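Putative uncharacterized protein tcp24 (Actinoplanes teichomyceticus, PDB 4Q38) transfers long fatty acyl chains from acyl-coenzyme A to the amino sugar of teicoplanin-type glycopeptide antibiotics, as an N-acyltransferase of the GNAT kind. Local coordinates at residues A[191-196]-A[221-226]; A[250-255]-A[266-271]; A[256-261]-A[312-317]. One frame throughout, in Å; residues are numbered along the deposited sequence. Where two conformers were deposited one is given.

Interaction 1: A[191-196]-A[221-226]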
loop_
_atom_site.group_PDB
_atom_site.type_symbol
_atom_site.label_atom_id
_atom_site.label_comp_id
_atom_site.label_asym_id
_atom_site.label_seq_id
_atom_site.Cartn_x
_atom_site.Cartn_y
_atom_site.Cartn_z
ATOM N N LEU A 191 -2.128 -7.671 11.336
ATOM C CA LEU A 191 -2.255 -8.443 12.556
ATOM C C LEU A 191 -2.512 -7.485 13.719
ATOM O O LEU A 191 -1.655 -7.266 14.584
ATOM C CB LEU A 191 -0.984 -9.284 12.769
ATOM C CG LEU A 191 -0.564 -10.259 11.650
ATOM C CD1 LEU A 191 0.686 -11.022 12.088
ATOM C CD2 LEU A 191 -1.647 -11.261 11.250
ATOM N N GLY A 192 -3.702 -6.896 13.729
ATOM C CA GLY A 192 -4.023 -5.867 14.727
ATOM C C GLY A 192 -3.629 -4.507 14.195
ATOM O O GLY A 192 -3.966 -4.181 13.053
ATOM N N ARG A 193 -2.927 -3.709 15.008
ATOM C CA ARG A 193 -2.585 -2.332 14.618
ATOM C C ARG A 193 -1.524 -2.296 13.507
ATOM O O ARG A 193 -1.527 -1.395 12.668
ATOM C CB ARG A 193 -2.116 -1.511 15.838
ATOM C CG ARG A 193 -1.929 -0.012 15.575
ATOM C CD ARG A 193 -3.244 0.605 15.117
ATOM N NE ARG A 193 -3.129 1.962 14.566
ATOM C CZ ARG A 193 -2.733 2.268 13.332
ATOM N NH1 ARG A 193 -2.335 1.317 12.478
ATOM N NH2 ARG A 193 -2.715 3.540 12.952
ATOM N N LEU A 194 -0.623 -3.277 13.514
ATOM C CA LEU A 194 0.480 -3.320 12.541
ATOM C C LEU A 194 0.255 -4.354 11.449
ATOM O O LEU A 194 -0.464 -5.334 11.651
ATOM C CB LEU A 194 1.780 -3.680 13.251
ATOM C CG LEU A 194 2.177 -2.879 14.484
ATOM C CD1 LEU A 194 3.444 -3.504 15.031
ATOM C CD2 LEU A 194 2.378 -1.416 14.103
ATOM N N GLN A 195 0.905 -4.129 10.308
ATOM C CA GLN A 195 1.008 -5.107 9.238
ATOM C C GLN A 195 2.412 -5.690 9.188
ATOM O O GLN A 195 3.384 -5.032 9.575
ATOM C CB GLN A 195 0.770 -4.441 7.888
ATOM C CG GLN A 195 -0.620 -3.877 7.666
ATOM C CD GLN A 195 -0.586 -2.797 6.611
ATOM O OE1 GLN A 195 0.386 -2.044 6.535
ATOM N NE2 GLN A 195 -1.632 -2.718 5.786
ATOM N N PHE A 196 2.503 -6.920 8.693
ATOM C CA PHE A 196 3.790 -7.597 8.495
ATOM C C PHE A 196 3.852 -8.202 7.108
ATOM O O PHE A 196 2.916 -8.869 6.678
ATOM C CB PHE A 196 3.997 -8.704 9.545
ATOM C CG PHE A 196 4.076 -8.190 10.954
ATOM C CD1 PHE A 196 5.284 -7.764 11.487
ATOM C CD2 PHE A 196 2.928 -8.093 11.740
ATOM C CE1 PHE A 196 5.358 -7.256 12.785
ATOM C CE2 PHE A 196 2.995 -7.597 13.039
ATOM C CZ PHE A 196 4.208 -7.166 13.559
ATOM N N PRO A 221 1.012 1.919 22.702
ATOM C CA PRO A 221 1.950 0.871 23.097
ATOM C C PRO A 221 1.364 -0.527 23.269
ATOM O O PRO A 221 1.982 -1.486 22.800
ATOM C CB PRO A 221 2.536 1.422 24.398
ATOM C CG PRO A 221 2.652 2.878 24.086
ATOM C CD PRO A 221 1.395 3.213 23.302
ATOM N N LYS A 222 0.188 -0.651 23.894
ATOM C CA LYS A 222 -0.447 -1.965 24.065
ATOM C C LYS A 222 -0.903 -2.586 22.749
ATOM O O LYS A 222 -0.873 -3.795 22.604
ATOM C CB LYS A 222 -1.653 -1.915 25.015
ATOM C CG LYS A 222 -1.304 -2.088 26.482
ATOM C CD LYS A 222 -1.640 -0.835 27.268
ATOM C CE LYS A 222 -2.262 -1.174 28.616
ATOM N NZ LYS A 222 -1.317 -1.882 29.525
ATOM N N ALA A 223 -1.331 -1.758 21.804
ATOM C CA ALA A 223 -1.751 -2.259 20.490
ATOM C C ALA A 223 -0.524 -2.682 19.674
ATOM O O ALA A 223 -0.521 -3.738 19.030
ATOM C CB ALA A 223 -2.547 -1.198 19.754
ATOM N N TYR A 224 0.514 -1.854 19.712
ATOM C CA TYR A 224 1.799 -2.186 19.074
ATOM C C TYR A 224 2.363 -3.515 19.621
ATOM O O TYR A 224 2.777 -4.392 18.842
ATOM C CB TYR A 224 2.784 -1.031 19.280
ATOM C CG TYR A 224 4.245 -1.331 18.956
ATOM C CD1 TYR A 224 4.766 -1.112 17.682
ATOM C CD2 TYR A 224 5.109 -1.794 19.942
ATOM C CE1 TYR A 224 6.108 -1.376 17.400
ATOM C CE2 TYR A 224 6.444 -2.058 19.671
ATOM C CZ TYR A 224 6.941 -1.851 18.402
ATOM O OH TYR A 224 8.281 -2.125 18.166
ATOM N N ASP A 225 2.358 -3.657 20.946
ATOM C CA ASP A 225 2.911 -4.843 21.596
ATOM C C ASP A 225 2.132 -6.112 21.257
ATOM O O ASP A 225 2.729 -7.174 21.062
ATOM C CB ASP A 225 2.993 -4.640 23.111
ATOM C CG ASP A 225 4.148 -3.745 23.515
ATOM O OD1 ASP A 225 5.198 -3.756 22.829
ATOM O OD2 ASP A 225 4.014 -3.035 24.529
ATOM N N GLU A 226 0.799 -5.994 21.187
ATOM C CA GLU A 226 -0.056 -7.111 20.796
ATOM C C GLU A 226 0.270 -7.570 19.385
ATOM O O GLU A 226 0.397 -8.764 19.125
ATOM C CB GLU A 226 -1.543 -6.739 20.903
ATOM C CG GLU A 226 -2.080 -6.863 22.310
ATOM C CD GLU A 226 -1.883 -8.252 22.867
ATOM O OE1 GLU A 226 -2.431 -9.218 22.277
ATOM O OE2 GLU A 226 -1.175 -8.379 23.886
HETATM O O HOH W 1 -2.850 -4.708 17.845
#

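Interaction 2: A[250-255]-A[266-271]. With COA (coenzyme A), chain D.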
loop_
_atom_site.group_PDB
_atom_site.type_symbol
_atom_site.label_atom_id
_atom_site.label_comp_id
_atom_site.label_asym_id
_atom_site.label_seq_id
_atom_site.Cartn_x
_atom_site.Cartn_y
_atom_site.Cartn_z
ATOM N N SER A 250 11.503 0.701 7.853
ATOM C CA SER A 250 12.104 1.922 7.305
ATOM C C SER A 250 11.013 2.987 7.299
ATOM O O SER A 250 9.945 2.773 6.726
ATOM C CB SER A 250 12.625 1.723 5.879
ATOM O OG SER A 250 13.605 0.707 5.817
ATOM N N SER A 251 11.257 4.118 7.954
ATOM C CA SER A 251 10.196 5.101 8.124
ATOM C C SER A 251 10.706 6.466 8.552
ATOM O O SER A 251 11.723 6.581 9.236
ATOM C CB SER A 251 9.181 4.612 9.164
ATOM O OG SER A 251 8.079 5.501 9.260
ATOM N N TRP A 252 9.967 7.497 8.163
ATOM C CA TRP A 252 10.149 8.827 8.742
ATOM C C TRP A 252 10.034 8.787 10.260
ATOM O O TRP A 252 10.626 9.625 10.951
ATOM C CB TRP A 252 9.121 9.779 8.151
ATOM C CG TRP A 252 7.692 9.416 8.484
ATOM C CD1 TRP A 252 6.821 8.610 7.743
ATOM C CD2 TRP A 252 6.922 9.819 9.665
ATOM N NE1 TRP A 252 5.608 8.496 8.370
ATOM C CE2 TRP A 252 5.594 9.200 9.521
ATOM C CE3 TRP A 252 7.185 10.601 10.791
ATOM C CZ2 TRP A 252 4.594 9.374 10.465
ATOM C CZ3 TRP A 252 6.170 10.765 11.736
ATOM C CH2 TRP A 252 4.906 10.162 11.576
ATOM N N MET A 253 9.290 7.792 10.772
ATOM C CA MET A 253 8.992 7.627 12.208
ATOM C C MET A 253 10.212 7.327 13.054
ATOM O O MET A 253 10.222 7.577 14.264
ATOM C CB MET A 253 8.061 6.438 12.426
ATOM C CG MET A 253 6.583 6.697 12.286
ATOM S SD MET A 253 5.794 5.127 12.673
ATOM C CE MET A 253 4.452 5.160 11.501
ATOM N N LEU A 254 11.209 6.726 12.423
ATOM C CA LEU A 254 12.399 6.296 13.119
ATOM C C LEU A 254 13.469 7.384 13.150
ATOM O O LEU A 254 14.545 7.155 13.673
ATOM C CB LEU A 254 12.947 5.013 12.483
ATOM C CG LEU A 254 12.142 3.749 12.824
ATOM C CD1 LEU A 254 12.681 2.551 12.045
ATOM C CD2 LEU A 254 12.151 3.472 14.329
ATOM N N ASP A 255 13.176 8.544 12.566
ATOM C CA ASP A 255 14.114 9.671 12.547
ATOM C C ASP A 255 14.279 10.263 13.948
ATOM O O ASP A 255 13.347 10.858 14.479
ATOM C CB ASP A 255 13.621 10.751 11.589
ATOM C CG ASP A 255 14.651 11.868 11.361
ATOM O OD1 ASP A 255 15.634 11.981 12.133
ATOM O OD2 ASP A 255 14.469 12.630 10.390
ATOM N N SER A 266 4.407 11.258 23.304
ATOM C CA SER A 266 4.334 10.789 21.915
ATOM C C SER A 266 4.513 9.274 21.843
ATOM O O SER A 266 5.452 8.718 22.420
ATOM C CB SER A 266 5.365 11.501 21.035
ATOM O OG SER A 266 5.603 10.791 19.823
ATOM N N ASN A 267 3.585 8.609 21.160
ATOM C CA ASN A 267 3.689 7.170 20.911
ATOM C C ASN A 267 4.926 6.813 20.084
ATOM O O ASN A 267 5.615 5.841 20.388
ATOM C CB ASN A 267 2.418 6.657 20.224
ATOM C CG ASN A 267 1.203 6.732 21.136
ATOM O OD1 ASN A 267 1.303 6.448 22.324
ATOM N ND2 ASN A 267 0.059 7.126 20.585
ATOM N N ILE A 268 5.194 7.610 19.052
ATOM C CA ILE A 268 6.383 7.433 18.205
ATOM C C ILE A 268 7.660 7.461 19.057
ATOM O O ILE A 268 8.467 6.527 19.008
ATOM C CB ILE A 268 6.417 8.466 17.055
ATOM C CG1 ILE A 268 5.296 8.147 16.045
ATOM C CG2 ILE A 268 7.780 8.478 16.358
ATOM C CD1 ILE A 268 5.003 9.231 15.027
ATOM N N ILE A 269 7.813 8.502 19.872
ATOM C CA ILE A 269 9.005 8.635 20.713
ATOM C C ILE A 269 9.172 7.421 21.622
ATOM O O ILE A 269 10.219 6.759 21.579
ATOM C CB ILE A 269 9.019 9.965 21.507
ATOM C CG1 ILE A 269 8.923 11.160 20.548
ATOM C CG2 ILE A 269 10.281 10.076 22.369
ATOM C CD1 ILE A 269 10.106 11.323 19.610
ATOM N N GLN A 270 8.136 7.096 22.401
ATOM C CA GLN A 270 8.192 5.960 23.332
ATOM C C GLN A 270 8.570 4.653 22.628
ATOM O O GLN A 270 9.466 3.935 23.076
ATOM C CB GLN A 270 6.854 5.773 24.059
ATOM C CG GLN A 270 6.438 6.907 24.981
ATOM C CD GLN A 270 4.953 6.859 25.307
ATOM O OE1 GLN A 270 4.433 5.842 25.774
ATOM N NE2 GLN A 270 4.261 7.964 25.058
ATOM N N LEU A 271 7.913 4.364 21.506
ATOM C CA LEU A 271 8.120 3.087 20.825
ATOM C C LEU A 271 9.420 3.008 20.009
ATOM O O LEU A 271 10.028 1.941 19.935
ATOM C CB LEU A 271 6.905 2.708 19.959
ATOM C CG LEU A 271 5.568 2.515 20.701
ATOM C CD1 LEU A 271 4.427 2.376 19.697
ATOM C CD2 LEU A 271 5.627 1.321 21.644
HETATM N N1A COA D . -0.570 13.560 10.904
HETATM C C2A COA D . -0.803 14.593 11.737
HETATM N N3A COA D . -0.577 14.546 13.062
HETATM C C4A COA D . -0.089 13.414 13.632
HETATM C C5A COA D . 0.189 12.240 12.786
HETATM C C6A COA D . -0.084 12.372 11.337
HETATM N N6A COA D . 0.147 11.360 10.465
HETATM N N7A COA D . 0.657 11.283 13.609
HETATM C C8A COA D . 0.681 11.791 14.863
HETATM N N9A COA D . 0.222 13.057 14.876
HETATM C C1B COA D . 0.115 13.945 16.057
HETATM C C2B COA D . -0.676 13.343 17.204
HETATM O O2B COA D . -2.064 13.628 17.067
HETATM C C3B COA D . -0.039 14.011 18.405
HETATM O O3B COA D . -0.519 15.356 18.478
HETATM P P3B COA D . -0.502 16.245 19.832
HETATM O O7A COA D . -1.611 15.648 20.643
HETATM O O8A COA D . -0.717 17.636 19.297
HETATM O O9A COA D . 0.872 16.053 20.429
HETATM C C4B COA D . 1.432 14.069 18.006
HETATM O O4B COA D . 1.428 14.167 16.580
HETATM C C5B COA D . 2.259 12.863 18.464
HETATM O O5B COA D . 1.754 11.664 17.853
HETATM P P1A COA D . 2.219 10.194 18.297
HETATM O O1A COA D . 1.564 9.776 19.585
HETATM O O2A COA D . 3.722 10.163 18.192
HETATM O O3A COA D . 1.629 9.287 17.087
HETATM P P2A COA D . 0.150 8.654 17.015
HETATM O O4A COA D . 0.152 7.317 17.706
HETATM O O5A COA D . -0.896 9.661 17.416
HETATM O O6A COA D . 0.021 8.447 15.423
HETATM C CBP COA D . 0.340 7.057 13.418
HETATM C CCP COA D . 0.910 7.556 14.742
HETATM C CDP COA D . 1.425 6.182 12.809
HETATM C CEP COA D . -0.903 6.240 13.703
HETATM C CAP COA D . 0.005 8.249 12.489
HETATM O OAP COA D . 1.154 9.085 12.338
HETATM C C9P COA D . -0.500 7.906 11.099
HETATM O O9P COA D . -1.645 7.524 10.937
HETATM N N8P COA D . 0.345 8.079 10.077
HETATM C C7P COA D . 0.045 7.635 8.727
HETATM C C6P COA D . 0.583 6.226 8.481
HETATM C C5P COA D . 2.102 6.206 8.543
HETATM O O5P COA D . 2.737 7.250 8.644
HETATM N N4P COA D . 2.675 5.000 8.503
HETATM C C3P COA D . 4.112 4.825 8.314
HETATM C C2P COA D . 4.555 5.017 6.872
HETATM S S1P COA D . 6.359 4.784 6.724
#

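Interaction 3: A[256-261]-A[312-317]. With COA (coenzyme A), chain D.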
loop_
_atom_site.group_PDB
_atom_site.type_symbol
_atom_site.label_atom_id
_atom_site.label_comp_id
_atom_site.label_asym_id
_atom_site.label_seq_id
_atom_site.Cartn_x
_atom_site.Cartn_y
_atom_site.Cartn_z
ATOM N N PRO A 256 15.463 10.099 14.552
ATOM C CA PRO A 256 15.682 10.629 15.918
ATOM C C PRO A 256 15.552 12.152 16.025
ATOM O O PRO A 256 15.428 12.677 17.127
ATOM C CB PRO A 256 17.120 10.201 16.242
ATOM C CG PRO A 256 17.454 9.144 15.250
ATOM C CD PRO A 256 16.681 9.475 14.008
ATOM N N GLN A 257 15.552 12.855 14.896
ATOM C CA GLN A 257 15.326 14.305 14.907
ATOM C C GLN A 257 13.960 14.705 15.455
ATOM O O GLN A 257 13.774 15.843 15.860
ATOM C CB GLN A 257 15.493 14.892 13.516
ATOM C CG GLN A 257 16.914 14.871 12.986
ATOM C CD GLN A 257 16.974 15.421 11.575
ATOM O OE1 GLN A 257 16.360 14.865 10.656
ATOM N NE2 GLN A 257 17.693 16.521 11.395
ATOM N N LEU A 258 13.006 13.769 15.453
ATOM C CA LEU A 258 11.673 14.016 16.003
ATOM C C LEU A 258 11.719 14.338 17.495
ATOM O O LEU A 258 10.829 15.012 18.019
ATOM C CB LEU A 258 10.766 12.800 15.779
ATOM C CG LEU A 258 10.312 12.550 14.346
ATOM C CD1 LEU A 258 9.734 11.141 14.223
ATOM C CD2 LEU A 258 9.309 13.612 13.914
ATOM N N GLU A 259 12.754 13.847 18.167
ATOM C CA GLU A 259 12.930 14.045 19.613
ATOM C C GLU A 259 13.077 15.513 20.010
ATOM O O GLU A 259 12.751 15.887 21.136
ATOM C CB GLU A 259 14.120 13.228 20.118
ATOM C CG GLU A 259 13.901 11.720 20.033
ATOM C CD GLU A 259 15.190 10.929 19.840
ATOM O OE1 GLU A 259 15.092 9.795 19.323
ATOM O OE2 GLU A 259 16.293 11.430 20.186
ATOM N N GLU A 260 13.544 16.336 19.074
ATOM C CA GLU A 260 13.593 17.791 19.247
ATOM C C GLU A 260 12.211 18.421 19.424
ATOM O O GLU A 260 12.086 19.480 20.036
ATOM C CB GLU A 260 14.268 18.453 18.046
ATOM C CG GLU A 260 15.785 18.350 18.048
ATOM C CD GLU A 260 16.454 19.326 17.100
ATOM O OE1 GLU A 260 17.466 18.933 16.488
ATOM O OE2 GLU A 260 15.985 20.480 16.965
ATOM N N TYR A 261 11.182 17.775 18.875
ATOM C CA TYR A 261 9.877 18.421 18.718
ATOM C C TYR A 261 8.752 17.730 19.469
ATOM O O TYR A 261 7.868 18.390 20.003
ATOM C CB TYR A 261 9.507 18.518 17.236
ATOM C CG TYR A 261 10.538 19.210 16.381
ATOM C CD1 TYR A 261 10.525 20.602 16.225
ATOM C CD2 TYR A 261 11.527 18.483 15.724
ATOM C CE1 TYR A 261 11.472 21.242 15.443
ATOM C CE2 TYR A 261 12.475 19.115 14.937
ATOM C CZ TYR A 261 12.442 20.495 14.805
ATOM O OH TYR A 261 13.378 21.124 14.025
ATOM N N SER A 312 -1.658 19.725 15.206
ATOM C CA SER A 312 -0.947 18.772 16.071
ATOM C C SER A 312 0.519 19.152 16.250
ATOM O O SER A 312 1.082 19.881 15.428
ATOM C CB SER A 312 -1.042 17.349 15.502
ATOM O OG SER A 312 -0.160 17.185 14.398
ATOM N N SER A 313 1.147 18.632 17.305
ATOM C CA SER A 313 2.564 18.903 17.548
ATOM C C SER A 313 3.464 18.436 16.394
ATOM O O SER A 313 4.445 19.099 16.068
ATOM C CB SER A 313 3.036 18.362 18.910
ATOM O OG SER A 313 2.901 16.956 19.017
ATOM N N LEU A 314 3.108 17.320 15.758
ATOM C CA LEU A 314 3.894 16.801 14.638
ATOM C C LEU A 314 3.764 17.650 13.376
ATOM O O LEU A 314 4.753 17.878 12.675
ATOM C CB LEU A 314 3.532 15.338 14.351
ATOM C CG LEU A 314 4.181 14.632 13.156
ATOM C CD1 LEU A 314 5.699 14.645 13.262
ATOM C CD2 LEU A 314 3.649 13.214 13.085
ATOM N N GLU A 315 2.545 18.105 13.085
ATOM C CA GLU A 315 2.312 19.028 11.971
ATOM C C GLU A 315 3.168 20.288 12.124
ATOM O O GLU A 315 3.798 20.740 11.161
ATOM C CB GLU A 315 0.830 19.410 11.869
ATOM C CG GLU A 315 -0.076 18.297 11.356
ATOM C CD GLU A 315 -1.557 18.609 11.511
ATOM O OE1 GLU A 315 -1.927 19.405 12.407
ATOM O OE2 GLU A 315 -2.365 18.049 10.740
ATOM N N ARG A 316 3.196 20.840 13.337
ATOM C CA ARG A 316 4.014 22.030 13.638
ATOM C C ARG A 316 5.500 21.700 13.526
ATOM O O ARG A 316 6.276 22.496 13.014
ATOM C CB ARG A 316 3.674 22.596 15.023
ATOM C CG ARG A 316 2.241 23.114 15.125
ATOM C CD ARG A 316 1.940 23.865 16.417
ATOM N NE ARG A 316 2.012 23.020 17.613
ATOM C CZ ARG A 316 1.015 22.278 18.094
ATOM N NH1 ARG A 316 -0.165 22.239 17.483
ATOM N NH2 ARG A 316 1.198 21.567 19.201
ATOM N N ALA A 317 5.874 20.503 13.982
ATOM C CA ALA A 317 7.251 20.023 13.912
ATOM C C ALA A 317 7.771 19.915 12.487
ATOM O O ALA A 317 8.838 20.457 12.171
ATOM C CB ALA A 317 7.382 18.683 14.624
HETATM N N1A COA D . -0.570 13.560 10.904
HETATM C C2A COA D . -0.803 14.593 11.737
HETATM N N3A COA D . -0.577 14.546 13.062
HETATM C C4A COA D . -0.089 13.414 13.632
HETATM C C5A COA D . 0.189 12.240 12.786
HETATM C C6A COA D . -0.084 12.372 11.337
HETATM N N6A COA D . 0.147 11.360 10.465
HETATM N N7A COA D . 0.657 11.283 13.609
HETATM C C8A COA D . 0.681 11.791 14.863
HETATM N N9A COA D . 0.222 13.057 14.876
HETATM C C1B COA D . 0.115 13.945 16.057
HETATM C C2B COA D . -0.676 13.343 17.204
HETATM O O2B COA D . -2.064 13.628 17.067
HETATM C C3B COA D . -0.039 14.011 18.405
HETATM O O3B COA D . -0.519 15.356 18.478
HETATM P P3B COA D . -0.502 16.245 19.832
HETATM O O7A COA D . -1.611 15.648 20.643
HETATM O O8A COA D . -0.717 17.636 19.297
HETATM O O9A COA D . 0.872 16.053 20.429
HETATM C C4B COA D . 1.432 14.069 18.006
HETATM O O4B COA D . 1.428 14.167 16.580
HETATM C C5B COA D . 2.259 12.863 18.464
HETATM O O5B COA D . 1.754 11.664 17.853
HETATM P P1A COA D . 2.219 10.194 18.297
HETATM O O1A COA D . 1.564 9.776 19.585
HETATM O O2A COA D . 3.722 10.163 18.192
HETATM O O3A COA D . 1.629 9.287 17.087
HETATM P P2A COA D . 0.150 8.654 17.015
HETATM O O4A COA D . 0.152 7.317 17.706
HETATM O O5A COA D . -0.896 9.661 17.416
HETATM O O6A COA D . 0.021 8.447 15.423
HETATM C CBP COA D . 0.340 7.057 13.418
HETATM C CCP COA D . 0.910 7.556 14.742
HETATM C CDP COA D . 1.425 6.182 12.809
HETATM C CEP COA D . -0.903 6.240 13.703
HETATM C CAP COA D . 0.005 8.249 12.489
HETATM O OAP COA D . 1.154 9.085 12.338
HETATM C C9P COA D . -0.500 7.906 11.099
HETATM O O9P COA D . -1.645 7.524 10.937
HETATM N N8P COA D . 0.345 8.079 10.077
HETATM C C7P COA D . 0.045 7.635 8.727
HETATM C C6P COA D . 0.583 6.226 8.481
HETATM C C5P COA D . 2.102 6.206 8.543
HETATM O O5P COA D . 2.737 7.250 8.644
HETATM N N4P COA D . 2.675 5.000 8.503
HETATM C C3P COA D . 4.112 4.825 8.314
HETATM C C2P COA D . 4.555 5.017 6.872
HETATM S S1P COA D . 6.359 4.784 6.724
#

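Interaction 1: A[191-196]-A[221-226]
In the GNAT-like domain the strand 194-200 leaves a tight turn beside the first turns of helix 221-238, and Leu194 and Arg193 meet that helix at Tyr224 and Ala223. One methyl of Leu194, CD1, lies 3.8 Å from CD1 of the Tyr224 ring, which it approaches obliquely. The Tyr224 side chain, its ring carried anti to the backbone N (chi1 167°), comes within about 4 Å of the bound decanoyl-glucosamine, while its hydroxyl makes a weak hydrogen bond to Trp275. Arg193 contributes only the root of its side chain: its CB rests 4.0 Å from CB of Ala223. Beyond CB the chain bends at chi2 (60°) and leads off, the guanidinium bonding the carbonyls of Pro213 and Gly217 close to coenzyme A. No direct hydrogen bond joins the two segments. A water bridges them, accepting from Arg193 N at 3.0 Å and donating to Ala223 O at 2.8 Å. Further along the helix, Ser227 OG hydrogen-bonds Leu191 O and Leu194 N, a direct tie to the turn. The contact is thus a small apolar seam with a wet polar margin, in which water serves a turn amide and a helix carbonyl that do not meet directly.

Interaction 2: A[250-255]-A[266-271]
Apolar contact across the two segments centres on Ile268, whose CB points at the short 3-10 turn 252-254. Its CD1 meets the six-membered ring of Trp252 obliquely, 3.6 Å from CH2, the two side chains crossing at about a right angle. The same methyl lies 4.1 Å from Met253 CG, and the other branch, CG2, sits against Met253 O at 3.3 Å. Met253 CG also covers one face of the Trp252 indole, toward its rim. No hydrogen bond runs from segment to segment; both segments instead direct polar groups at coenzyme A. Trp252 NE1 donates to the pantetheine carbonyl O5P at 3.1 Å, a bent bond (141°), with O5P at the ring edge. On the helix side, Ile268 N and Ser266 OG both donate to phosphate oxygen O2A, the hydroxyl at 2.6 Å, while Asn267 N binds O1A and its ND2 reaches O4A of the second phosphate at 2.9 Å. Two local bonds shape these ends: Ser266 OG, the N-cap, accepts from Ile269 N at an almost straight 175°, and Ser251 OG accepts from Met253 N in an ST turn. Ser251 OG also lies 3.1 Å from the thiol sulfur S1P. A pyrophosphate gripped by the amides of a helix N-terminus, with the thiol of pantetheine at the end of strand 246-251, is characteristic of the acyl-CoA site of GNAT-type folds.

Interaction 3: A[256-261]-A[312-317]
Leu258 is the first residue of the 3-10 turn 256-260 to touch the helix that starts at Ser313: its CD2 meets CD1 of Leu314 at 3.8 Å, the two side chains crossing at a slant. Leu314 CG stands anti to the backbone N (chi1 176°), and its branches divide the work, CD1 facing Leu258 and CD2 lying 3.6 Å from the adenine atom N7A of coenzyme A. Three residues on, just past the turn, Tyr261 packs closely on Ala317, CB to CB at 3.4 Å. The alanine methyl also leans on the root of the phenol ring, 3.7 Å from Tyr261 CG, and Ala317 O stands over one ring face toward the rim. His321, one helical turn further, meets that ring at about 90°. The helix start is fixed by a capping box: Glu315 N donates to Ser312 OG, and Ser312 N returns a 2.8 Å bond to Glu315 OE1. Ser312 OG in turn donates to adenine N3A, while the 3'-phosphate is held by Ser313 through its N, to O8A, and its OG, 2.6 Å from O9A. A capped helix N-terminus whose first residues bind the adenine and 3'-phosphate, backed by a leucine pair, here forms the nucleotide end of the coenzyme A site.

None of the three contacts has a direct hydrogen bond between its segments. Interaction 2 is buried throughout, whereas interactions 1 and 3 each include one partly exposed residue, Ala223 and Tyr261. Interaction 1 joins a turn and the start of a strand to a helix's first turns, with a bridging water, and meets coenzyme A through Arg193; the others set 3-10 turns against cofactor-binding helix N-termini. These two cross along the chain: 256-261 lies between 250-255 and 266-271, its partner 312-317 beyond both. Leu258 rests on Met253 O, and Leu314 touches Trp252. They hold different parts of the cofactor, pantetheine and pyrophosphate against adenine and 3'-phosphate. Pro221 and Tyr224 pack on helix 267-272, linking interactions 1 and 2.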